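Local coordinates for acyl-[acyl-carrier-protein]--UDP-N-acetylglucosamine O-acyltransferase (Helicobacter pylori, PDB 1J2Z), which transfers a (3R)-hydroxyacyl chain from acyl carrier protein to the 3-hydroxyl of UDP-N-acetylglucosamine, the first step of lipid A biosynthesis, at residues A[66-71]-A[94-99]; A[30-35]-A[44-49]; A[133-138]-A[147-152]. One frame throughout, in Å; residues are numbered along the deposited sequence.

Contact 1 of 3, residues A[66-71]-A[94-99]; sequences TQPQDL and INPGTE. With SOG (octyl 1-thio-beta-D-glucopyranoside), chain B; SO4 (sulfate ion), chain C.
Pro68 and Asn95 mark the closest approach of the two backbones, and the ring of Pro68 supplies the apolar part of the contact. CB of Asn95 rests 3.7 Å from CA of Pro68, while the ring of Pro68 reaches on to Pro96 and Thr98: its CD faces CG of Pro96, and its CG meets the methyl CG2 of Thr98 at 3.9 Å. CD of Pro96 presses from its own side against the carbonyl oxygen of Thr66, 3.0 Å away. The hydroxyl of Thr98 serves a different partner, Asp122.

Both segments leave adjacent strands of one parallel sheet, 63-64 and 93-94, on successive coils of the left-handed beta-helix characteristic of hexapeptide-repeat acyltransferases. Residues 66-71 begin an extended loop that departs from the regular coil before strand 79-82, and Pro68, at the start of that loop, lies against 95-98 of the next coil.

Polar bonds within 66-71 are directed outward. Gln67 grips a sulfate, probably from the crystallisation liquor: its backbone N donates to O4 of the ion at 2.7 Å in an almost straight bond (168°), and its NE2 reaches sulfate O3 at 3.0 Å. With CG between the backbone N and the carbonyl carbon (chi1 51°) and the chain extended beyond it, the amide reaches the same ion as the backbone N. Carbonyls of Gln67 and Pro68 are met by Arg89 of the second subunit, weakly in the case of Pro68.

Gln69 and Asp70 belong to the substrate-binding site and here border the sugar of octyl thioglucoside. OE1 of Gln69, which accepts a bond from Asn133 of the second subunit, lies 2.7 Å from the detergent's O4. Backbone N of Asp70 makes a weak, bent bond to sugar O3 at 2.8 Å.

Contact 2 of 3, residues A[30-35]-A[44-49]; sequences DGVKLD and VTLQGH. With TLA (L(+)-tartaric acid), chain E.
Val32 and Leu46 form the dense half of this contact. The branch CG2 of Val32 presses against the backbone of the other segment, 3.4 Å from the carbonyl oxygen of Leu46, and meets CB of Leu46 at 3.8 Å; the two side chains run at about a right angle. Farther in, Leu34 and Leu46 share one shape, CG anti to the carbonyl carbon (chi1 -55°) and an extended chi2, and their ends meet through different methyls, CD2 of Leu34 and CD1 of Leu46, at 3.7 Å. Their strands, 33-34 and 45-46, lie in different sheets of the left-handed beta-helix. Leu34, Leu40 and Leu46 recur at the six-residue spacing of the hexapeptide repeat, and Leu40 touches both of the others.

At the corner of the coil the packing gives way to backbone and solvent. Gly31 packs against the backbone of Gly48 and His49, its lack of a side chain allowing the two turns to come close, and its carbonyl oxygen receives a CA-H...O contact from His49 CA at 3.5 Å. Gly48 passes through positive phi here, and the side chain of His49 sets off away from 30-35. One water takes the amide of Gly31 N at 3.0 Å and donates to Gly48 O at 2.8 Å, bridging the turns. A tartrate, probably from the crystallisation liquor, extends this polar rim: its O11 accepts from Gly48 N at 2.7 Å and its O41 accepts from Asp30 N at 2.7 Å, while its hydroxyl O3 donates to OD1 of Asp30.

The chemistry is thus divided: aliphatic branches dominate inside the coil, whereas at the corner a direct CA-H...O contact is supplemented by a water and by tartrate oxygens that meet the amides of Asp30 and Gly48.

Contact 3 of 3, residues A[133-138]-A[147-152]; sequences NGVTLA and VNIGGL. With SOG (octyl 1-thio-beta-D-glucopyranoside), chain B; SOG (octyl 1-thio-beta-D-glucopyranoside), chain D.
The peptide carbonyl of Asn133 accepts a hydrogen bond from the amide of Leu152. The Leu152 N to Asn133 O distance is 2.7 Å, with 154° at the hydrogen and a C=O...N angle of 167°. CD2 of Leu152 also comes to 3.8 Å from that oxygen. Over one face of the Asn133 carboxamide sits O6 of an octyl thioglucoside, 2.8 Å from ND2 but well above the amide plane. ND2 itself is bonded to OE1 of Gln69 of the third subunit. The carboxamide of Asn148 lies apart, toward the far end of its segment, and turns back on its own chain, where ND2 donates to Val147 O at 3.0 Å; that carbonyl oxygen lies close to the plane of the amide, whereas the nitrogen sits above the plane of the carbonyl.

Away from these groups the contact is aliphatic. Val135 CG2 fits against the backbone, 3.4 Å from Gly150 O, and touches Ile149 CG2 at 3.9 Å. The side chains are crossed at about a right angle: Ile149 CG2, anti to its backbone nitrogen, is the branch presented to the valine. Ile149 and Leu137 both pack on Leu131 and Ile143, members of the interior aliphatic ladder of the left-handed beta-helix. Residues 133-135 form a corner leading into strand 136-137; one coil later the equivalent corner, residues 150-152, precedes strand 154-155. Beyond strand 136-137, Ala138 abuts the other octyl thioglucoside, with its CB 3.6 Å from C2' of the alkyl chain.

A short backbone bond therefore links the two corners, alongside the bonds of Thr136 to Thr153 and Ile155. The backbone oxygen of Asn133 is satisfied within the chain, while its side-chain ND2 is held by the neighbouring subunit.

From the N terminus the three contacts follow in series, none enclosing or crossing another. Contact 2 closes the span from 30-35 to 44-49, uniting corners of successive early coils and bringing strand 33-34 of one sheet to strand 45-46 of another. Contact 1 then closes a longer span, from 66-71 to 94-99, that includes an extended loop carrying substrate-binding residues. The two touch where Thr66 CG2 meets Gln47 CG at 4.1 Å, beyond neighbouring strands 45-46 and 63-64. Contact 3 closes 133-138 on 147-152 farther along the helix, its nearest atoms about 7 Å from contact 1. These two border the same octyl thioglucoside, and contacts 1 and 3 of different subunits meet at the trimer interface.

Contact 1 of 3, residues A[66-71]-A[94-99]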
loop_
_atom_site.group_PDB
_atom_site.type_symbol
_atom_site.label_atom_id
_atom_site.label_comp_id
_atom_site.label_asym_id
_atom_site.label_seq_id
_atom_site.Cartn_x
_atom_site.Cartn_y
_atom_site.Cartn_z
ATOM N N THR A 66 12.381 11.939 -8.270
ATOM C CA THR A 66 12.290 11.287 -9.572
ATOM C C THR A 66 11.117 11.939 -10.294
ATOM O O THR A 66 10.250 12.538 -9.659
ATOM C CB THR A 66 12.045 9.758 -9.462
ATOM O OG1 THR A 66 10.912 9.507 -8.624
ATOM C CG2 THR A 66 13.273 9.061 -8.895
ATOM N N GLN A 67 11.090 11.821 -11.615
ATOM C CA GLN A 67 10.037 12.441 -12.414
ATOM C C GLN A 67 8.616 12.015 -12.069
ATOM O O GLN A 67 8.369 10.876 -11.669
ATOM C CB GLN A 67 10.299 12.196 -13.903
ATOM C CG GLN A 67 10.546 10.746 -14.267
ATOM C CD GLN A 67 10.980 10.577 -15.714
ATOM O OE1 GLN A 67 10.185 10.745 -16.638
ATOM N NE2 GLN A 67 12.250 10.251 -15.915
ATOM N N PRO A 68 7.654 12.940 -12.210
ATOM C CA PRO A 68 6.268 12.585 -11.901
ATOM C C PRO A 68 5.796 11.412 -12.757
ATOM O O PRO A 68 6.332 11.163 -13.840
ATOM C CB PRO A 68 5.498 13.882 -12.182
ATOM C CG PRO A 68 6.396 14.651 -13.104
ATOM C CD PRO A 68 7.769 14.361 -12.574
ATOM N N GLN A 69 4.808 10.680 -12.252
ATOM C CA GLN A 69 4.271 9.531 -12.967
ATOM C C GLN A 69 3.347 9.998 -14.084
ATOM O O GLN A 69 3.180 9.314 -15.093
ATOM C CB GLN A 69 3.525 8.618 -11.991
ATOM C CG GLN A 69 4.413 8.139 -10.851
ATOM C CD GLN A 69 3.746 7.102 -9.972
ATOM O OE1 GLN A 69 2.775 7.389 -9.271
ATOM N NE2 GLN A 69 4.267 5.887 -10.007
ATOM N N ASP A 70 2.769 11.179 -13.896
ATOM C CA ASP A 70 1.871 11.786 -14.875
ATOM C C ASP A 70 2.419 11.674 -16.303
ATOM O O ASP A 70 3.608 11.893 -16.545
ATOM C CB ASP A 70 1.650 13.257 -14.516
ATOM C CG ASP A 70 0.868 14.007 -15.572
ATOM O OD1 ASP A 70 -0.270 13.594 -15.884
ATOM O OD2 ASP A 70 1.391 15.017 -16.087
ATOM N N LEU A 71 1.542 11.335 -17.244
ATOM C CA LEU A 71 1.933 11.187 -18.643
ATOM C C LEU A 71 2.172 12.532 -19.318
ATOM O O LEU A 71 3.020 12.648 -20.203
ATOM C CB LEU A 71 0.856 10.417 -19.413
ATOM C CG LEU A 71 1.108 10.188 -20.909
ATOM C CD1 LEU A 71 2.370 9.356 -21.100
ATOM C CD2 LEU A 71 -0.095 9.488 -21.533
ATOM N N ILE A 94 8.229 10.863 -3.523
ATOM C CA ILE A 94 7.760 12.225 -3.735
ATOM C C ILE A 94 8.319 12.796 -5.032
ATOM O O ILE A 94 9.530 12.810 -5.243
ATOM C CB ILE A 94 8.189 13.126 -2.561
ATOM C CG1 ILE A 94 7.674 12.536 -1.245
ATOM C CG2 ILE A 94 7.639 14.535 -2.750
ATOM C CD1 ILE A 94 8.103 13.308 -0.018
ATOM N N ASN A 95 7.427 13.273 -5.894
ATOM C CA ASN A 95 7.830 13.835 -7.176
ATOM C C ASN A 95 7.743 15.352 -7.202
ATOM O O ASN A 95 7.005 15.953 -6.419
ATOM C CB ASN A 95 6.936 13.279 -8.288
ATOM C CG ASN A 95 6.941 11.768 -8.332
ATOM O OD1 ASN A 95 7.995 11.144 -8.451
ATOM N ND2 ASN A 95 5.761 11.172 -8.235
ATOM N N PRO A 96 8.512 15.990 -8.099
ATOM C CA PRO A 96 8.514 17.447 -8.240
ATOM C C PRO A 96 7.303 17.840 -9.085
ATOM O O PRO A 96 6.572 16.967 -9.567
ATOM C CB PRO A 96 9.848 17.729 -8.933
ATOM C CG PRO A 96 10.062 16.498 -9.757
ATOM C CD PRO A 96 9.651 15.392 -8.820
ATOM N N GLY A 97 7.092 19.140 -9.265
ATOM C CA GLY A 97 5.939 19.605 -10.021
ATOM C C GLY A 97 6.030 19.480 -11.528
ATOM O O GLY A 97 6.912 18.803 -12.042
ATOM N N THR A 98 5.094 20.125 -12.225
ATOM C CA THR A 98 5.042 20.115 -13.687
ATOM C C THR A 98 4.748 21.523 -14.204
ATOM O O THR A 98 4.315 22.404 -13.453
ATOM C CB THR A 98 3.922 19.192 -14.227
ATOM O OG1 THR A 98 2.656 19.648 -13.746
ATOM C CG2 THR A 98 4.143 17.752 -13.791
ATOM N N GLU A 99 4.972 21.725 -15.496
ATOM C CA GLU A 99 4.729 23.020 -16.114
ATOM C C GLU A 99 3.240 23.354 -16.105
ATOM O O GLU A 99 2.857 24.516 -15.975
ATOM C CB GLU A 99 5.260 23.024 -17.549
ATOM C CG GLU A 99 5.011 24.325 -18.290
ATOM C CD GLU A 99 5.641 24.338 -19.669
ATOM O OE1 GLU A 99 5.327 23.436 -20.479
ATOM O OE2 GLU A 99 6.450 25.252 -19.942
HETATM C C1 SOG B . -2.256 11.138 -10.812
HETATM C C2 SOG B . -0.980 11.880 -11.282
HETATM C C3 SOG B . 0.240 10.967 -11.095
HETATM C C4 SOG B . 0.343 10.611 -9.608
HETATM C C5 SOG B . -0.951 9.877 -9.172
HETATM C C6 SOG B . -0.901 9.526 -7.692
HETATM C "C1'" SOG B . -4.601 11.272 -11.310
HETATM C "C2'" SOG B . -5.632 11.544 -10.232
HETATM C "C3'" SOG B . -7.038 11.520 -10.801
HETATM C "C4'" SOG B . -8.079 11.796 -9.725
HETATM C "C5'" SOG B . -9.487 11.773 -10.304
HETATM C "C6'" SOG B . -10.525 11.910 -9.209
HETATM C "C7'" SOG B . -11.928 11.887 -9.768
HETATM C "C8'" SOG B . -12.940 12.023 -8.655
HETATM S S1 SOG B . -3.407 11.983 -10.960
HETATM O O2 SOG B . -1.104 12.247 -12.650
HETATM O O3 SOG B . 1.412 11.638 -11.510
HETATM O O4 SOG B . 1.468 9.778 -9.389
HETATM O O5 SOG B . -2.096 10.742 -9.420
HETATM O O6 SOG B . -0.214 8.303 -7.508
HETATM S S SO4 C . 14.604 10.851 -13.165
HETATM O O1 SO4 C . 15.605 10.539 -12.145
HETATM O O2 SO4 C . 14.699 12.258 -13.523
HETATM O O3 SO4 C . 14.820 10.041 -14.354
HETATM O O4 SO4 C . 13.259 10.575 -12.662
#

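Contact 2 of 3, residues A[30-35]-A[44-49]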
loop_
_atom_site.group_PDB
_atom_site.type_symbol
_atom_site.label_atom_id
_atom_site.label_comp_id
_atom_site.label_asym_id
_atom_site.label_seq_id
_atom_site.Cartn_x
_atom_site.Cartn_y
_atom_site.Cartn_z
ATOM N N ASP A 30 22.751 15.543 -9.353
ATOM C CA ASP A 30 23.393 16.834 -9.513
ATOM C C ASP A 30 22.559 18.089 -9.283
ATOM O O ASP A 30 23.085 19.188 -9.384
ATOM C CB ASP A 30 24.093 16.919 -10.879
ATOM C CG ASP A 30 23.138 16.800 -12.048
ATOM O OD1 ASP A 30 21.936 17.090 -11.881
ATOM O OD2 ASP A 30 23.605 16.435 -13.148
ATOM N N GLY A 31 21.278 17.940 -8.965
ATOM C CA GLY A 31 20.451 19.109 -8.715
ATOM C C GLY A 31 19.968 19.176 -7.273
ATOM O O GLY A 31 19.107 19.984 -6.934
ATOM N N VAL A 32 20.537 18.335 -6.416
ATOM C CA VAL A 32 20.134 18.278 -5.016
ATOM C C VAL A 32 20.851 19.272 -4.108
ATOM O O VAL A 32 22.019 19.604 -4.316
ATOM C CB VAL A 32 20.355 16.845 -4.437
ATOM C CG1 VAL A 32 19.981 16.809 -2.956
ATOM C CG2 VAL A 32 19.524 15.825 -5.222
ATOM N N LYS A 33 20.130 19.739 -3.095
ATOM C CA LYS A 33 20.673 20.658 -2.108
ATOM C C LYS A 33 20.222 20.163 -0.741
ATOM O O LYS A 33 19.040 19.893 -0.531
ATOM C CB LYS A 33 20.148 22.074 -2.338
ATOM C CG LYS A 33 20.510 22.647 -3.695
ATOM C CD LYS A 33 19.840 23.985 -3.915
ATOM C CE LYS A 33 20.168 24.518 -5.294
ATOM N NZ LYS A 33 19.900 23.508 -6.357
ATOM N N LEU A 34 21.167 20.021 0.179
ATOM C CA LEU A 34 20.849 19.563 1.524
ATOM C C LEU A 34 21.310 20.630 2.508
ATOM O O LEU A 34 22.504 20.909 2.625
ATOM C CB LEU A 34 21.559 18.238 1.820
ATOM C CG LEU A 34 21.314 17.075 0.847
ATOM C CD1 LEU A 34 22.118 15.865 1.297
ATOM C CD2 LEU A 34 19.827 16.738 0.800
ATOM N N ASP A 35 20.358 21.231 3.208
ATOM C CA ASP A 35 20.674 22.275 4.169
ATOM C C ASP A 35 21.267 21.664 5.435
ATOM O O ASP A 35 21.328 20.441 5.590
ATOM C CB ASP A 35 19.414 23.085 4.499
ATOM C CG ASP A 35 19.726 24.529 4.916
ATOM O OD1 ASP A 35 18.781 25.336 5.027
ATOM O OD2 ASP A 35 20.911 24.857 5.133
ATOM N N VAL A 44 19.075 6.304 0.576
ATOM C CA VAL A 44 18.065 7.297 0.238
ATOM C C VAL A 44 18.397 7.756 -1.186
ATOM O O VAL A 44 19.568 7.956 -1.524
ATOM C CB VAL A 44 18.105 8.523 1.183
ATOM C CG1 VAL A 44 17.198 9.626 0.643
ATOM C CG2 VAL A 44 17.654 8.121 2.586
ATOM N N THR A 45 17.379 7.893 -2.032
ATOM C CA THR A 45 17.610 8.350 -3.396
ATOM C C THR A 45 17.047 9.755 -3.577
ATOM O O THR A 45 15.852 9.978 -3.399
ATOM C CB THR A 45 16.944 7.430 -4.434
ATOM O OG1 THR A 45 17.547 6.132 -4.385
ATOM C CG2 THR A 45 17.105 8.008 -5.838
ATOM N N LEU A 46 17.915 10.697 -3.930
ATOM C CA LEU A 46 17.504 12.076 -4.152
ATOM C C LEU A 46 17.899 12.469 -5.574
ATOM O O LEU A 46 19.082 12.513 -5.904
ATOM C CB LEU A 46 18.192 12.995 -3.136
ATOM C CG LEU A 46 17.994 12.637 -1.659
ATOM C CD1 LEU A 46 18.749 13.624 -0.775
ATOM C CD2 LEU A 46 16.512 12.662 -1.326
ATOM N N GLN A 47 16.903 12.740 -6.412
ATOM C CA GLN A 47 17.132 13.121 -7.803
ATOM C C GLN A 47 16.446 14.453 -8.115
ATOM O O GLN A 47 15.789 15.045 -7.260
ATOM C CB GLN A 47 16.565 12.049 -8.743
ATOM C CG GLN A 47 17.090 10.629 -8.529
ATOM C CD GLN A 47 18.518 10.438 -9.016
ATOM O OE1 GLN A 47 19.477 10.776 -8.325
ATOM N NE2 GLN A 47 18.662 9.902 -10.221
ATOM N N GLY A 48 16.588 14.911 -9.354
ATOM C CA GLY A 48 15.959 16.157 -9.762
ATOM C C GLY A 48 16.421 17.387 -9.000
ATOM O O GLY A 48 17.408 17.347 -8.265
ATOM N N HIS A 49 15.689 18.482 -9.180
ATOM C CA HIS A 49 15.998 19.754 -8.537
ATOM C C HIS A 49 15.287 19.750 -7.199
ATOM O O HIS A 49 14.206 20.323 -7.045
ATOM C CB HIS A 49 15.503 20.894 -9.429
ATOM C CG HIS A 49 15.846 20.697 -10.871
ATOM N ND1 HIS A 49 17.143 20.721 -11.336
ATOM C CD2 HIS A 49 15.071 20.393 -11.940
ATOM C CE1 HIS A 49 17.153 20.436 -12.626
ATOM N NE2 HIS A 49 15.908 20.232 -13.016
HETATM O O1 TLA E . 18.237 13.217 -13.736
HETATM O O11 TLA E . 17.349 13.696 -11.630
HETATM C C1 TLA E . 18.225 13.264 -12.388
HETATM C C2 TLA E . 19.544 12.664 -11.833
HETATM O O2 TLA E . 19.387 12.775 -10.445
HETATM C C3 TLA E . 20.751 13.506 -12.371
HETATM O O3 TLA E . 20.674 14.914 -11.949
HETATM C C4 TLA E . 22.029 12.887 -11.829
HETATM O O4 TLA E . 22.196 11.695 -12.289
HETATM O O41 TLA E . 22.783 13.432 -11.097
HETATM O O HOH W 1 19.402 15.595 -9.096
#

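Contact 3 of 3, residues A[133-138]-A[147-152]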
loop_
_atom_site.group_PDB
_atom_site.type_symbol
_atom_site.label_atom_id
_atom_site.label_comp_id
_atom_site.label_asym_id
_atom_site.label_seq_id
_atom_site.Cartn_x
_atom_site.Cartn_y
_atom_site.Cartn_z
ATOM N N ASN A 133 0.811 5.675 7.252
ATOM C CA ASN A 133 1.207 4.650 6.288
ATOM C C ASN A 133 0.356 4.595 5.028
ATOM O O ASN A 133 -0.875 4.593 5.095
ATOM C CB ASN A 133 1.177 3.245 6.923
ATOM C CG ASN A 133 2.339 2.993 7.876
ATOM O OD1 ASN A 133 2.941 1.917 7.868
ATOM N ND2 ASN A 133 2.644 3.970 8.708
ATOM N N GLY A 134 1.035 4.542 3.885
ATOM C CA GLY A 134 0.364 4.414 2.605
ATOM C C GLY A 134 -0.542 5.515 2.098
ATOM O O GLY A 134 -1.272 5.287 1.132
ATOM N N VAL A 135 -0.527 6.689 2.720
ATOM C CA VAL A 135 -1.376 7.765 2.220
ATOM C C VAL A 135 -0.932 8.059 0.796
ATOM O O VAL A 135 0.263 8.156 0.519
ATOM C CB VAL A 135 -1.264 9.044 3.079
ATOM C CG1 VAL A 135 -1.908 10.221 2.356
ATOM C CG2 VAL A 135 -1.963 8.824 4.415
ATOM N N THR A 136 -1.900 8.192 -0.105
ATOM C CA THR A 136 -1.610 8.449 -1.505
ATOM C C THR A 136 -2.220 9.762 -1.973
ATOM O O THR A 136 -3.440 9.925 -1.989
ATOM C CB THR A 136 -2.153 7.307 -2.390
ATOM O OG1 THR A 136 -1.564 6.065 -1.978
ATOM C CG2 THR A 136 -1.816 7.558 -3.850
ATOM N N LEU A 137 -1.363 10.703 -2.350
ATOM C CA LEU A 137 -1.839 11.993 -2.825
ATOM C C LEU A 137 -1.717 12.072 -4.339
ATOM O O LEU A 137 -0.636 11.866 -4.893
ATOM C CB LEU A 137 -1.026 13.135 -2.208
ATOM C CG LEU A 137 -0.912 13.252 -0.686
ATOM C CD1 LEU A 137 -0.121 14.510 -0.345
ATOM C CD2 LEU A 137 -2.289 13.315 -0.050
ATOM N N ALA A 138 -2.829 12.357 -5.008
ATOM C CA ALA A 138 -2.815 12.510 -6.455
ATOM C C ALA A 138 -2.212 13.892 -6.724
ATOM O O ALA A 138 -1.795 14.583 -5.798
ATOM C CB ALA A 138 -4.237 12.420 -7.014
ATOM N N VAL A 147 -2.681 19.189 9.666
ATOM C CA VAL A 147 -3.609 18.232 9.086
ATOM C C VAL A 147 -3.106 16.816 9.336
ATOM O O VAL A 147 -1.914 16.525 9.172
ATOM C CB VAL A 147 -3.767 18.447 7.563
ATOM C CG1 VAL A 147 -4.572 17.297 6.944
ATOM C CG2 VAL A 147 -4.468 19.770 7.300
ATOM N N ASN A 148 -4.014 15.946 9.764
ATOM C CA ASN A 148 -3.677 14.548 10.001
ATOM C C ASN A 148 -4.474 13.701 9.025
ATOM O O ASN A 148 -5.684 13.868 8.900
ATOM C CB ASN A 148 -4.019 14.124 11.433
ATOM C CG ASN A 148 -3.029 14.653 12.452
ATOM O OD1 ASN A 148 -2.975 14.179 13.582
ATOM N ND2 ASN A 148 -2.246 15.645 12.056
ATOM N N ILE A 149 -3.792 12.809 8.316
ATOM C CA ILE A 149 -4.466 11.938 7.369
ATOM C C ILE A 149 -4.147 10.496 7.748
ATOM O O ILE A 149 -2.981 10.092 7.762
ATOM C CB ILE A 149 -4.004 12.203 5.921
ATOM C CG1 ILE A 149 -4.164 13.691 5.584
ATOM C CG2 ILE A 149 -4.827 11.349 4.956
ATOM C CD1 ILE A 149 -3.746 14.059 4.171
ATOM N N GLY A 150 -5.191 9.733 8.061
ATOM C CA GLY A 150 -5.030 8.343 8.453
ATOM C C GLY A 150 -4.498 7.423 7.372
ATOM O O GLY A 150 -4.651 7.684 6.178
ATOM N N GLY A 151 -3.896 6.320 7.803
ATOM C CA GLY A 151 -3.312 5.367 6.881
ATOM C C GLY A 151 -4.185 4.831 5.762
ATOM O O GLY A 151 -5.398 4.669 5.909
ATOM N N LEU A 152 -3.540 4.565 4.631
ATOM C CA LEU A 152 -4.194 4.003 3.454
ATOM C C LEU A 152 -5.297 4.873 2.854
ATOM O O LEU A 152 -6.208 4.362 2.201
ATOM C CB LEU A 152 -4.752 2.612 3.792
ATOM C CG LEU A 152 -3.763 1.659 4.479
ATOM C CD1 LEU A 152 -4.428 0.319 4.733
ATOM C CD2 LEU A 152 -2.528 1.477 3.610
HETATM C C1 SOG B . -2.256 11.138 -10.812
HETATM C C2 SOG B . -0.980 11.880 -11.282
HETATM C C3 SOG B . 0.240 10.967 -11.095
HETATM C C4 SOG B . 0.343 10.611 -9.608
HETATM C C5 SOG B . -0.951 9.877 -9.172
HETATM C C6 SOG B . -0.901 9.526 -7.692
HETATM C "C1'" SOG B . -4.601 11.272 -11.310
HETATM C "C2'" SOG B . -5.632 11.544 -10.232
HETATM C "C3'" SOG B . -7.038 11.520 -10.801
HETATM C "C4'" SOG B . -8.079 11.796 -9.725
HETATM C "C5'" SOG B . -9.487 11.773 -10.304
HETATM C "C6'" SOG B . -10.525 11.910 -9.209
HETATM C "C7'" SOG B . -11.928 11.887 -9.768
HETATM C "C8'" SOG B . -12.940 12.023 -8.655
HETATM S S1 SOG B . -3.407 11.983 -10.960
HETATM O O2 SOG B . -1.104 12.247 -12.650
HETATM O O3 SOG B . 1.412 11.638 -11.510
HETATM O O4 SOG B . 1.468 9.778 -9.389
HETATM O O5 SOG B . -2.096 10.742 -9.420
HETATM O O6 SOG B . -0.214 8.303 -7.508
HETATM C C1 SOG D . 0.547 3.969 15.166
HETATM C C2 SOG D . 1.940 3.862 15.833
HETATM C C3 SOG D . 3.032 4.024 14.766
HETATM C C4 SOG D . 2.848 2.913 13.727
HETATM C C5 SOG D . 1.443 3.048 13.085
HETATM C C6 SOG D . 1.209 1.946 12.061
HETATM C "C1'" SOG D . -1.659 4.586 15.885
HETATM C "C2'" SOG D . -2.835 3.637 15.761
HETATM C "C3'" SOG D . -4.120 4.292 16.233
HETATM C "C4'" SOG D . -5.304 3.345 16.115
HETATM C "C5'" SOG D . -6.589 4.008 16.592
HETATM C "C6'" SOG D . -7.785 3.112 16.344
HETATM C "C7'" SOG D . -9.068 3.758 16.811
HETATM C "C8'" SOG D . -10.242 2.844 16.550
HETATM S S1 SOG D . -0.490 3.800 16.144
HETATM O O2 SOG D . 2.083 4.867 16.829
HETATM O O3 SOG D . 4.309 3.916 15.362
HETATM O O4 SOG D . 3.848 3.018 12.727
HETATM O O5 SOG D . 0.432 2.953 14.129
HETATM O O6 SOG D . 1.753 2.323 10.812
#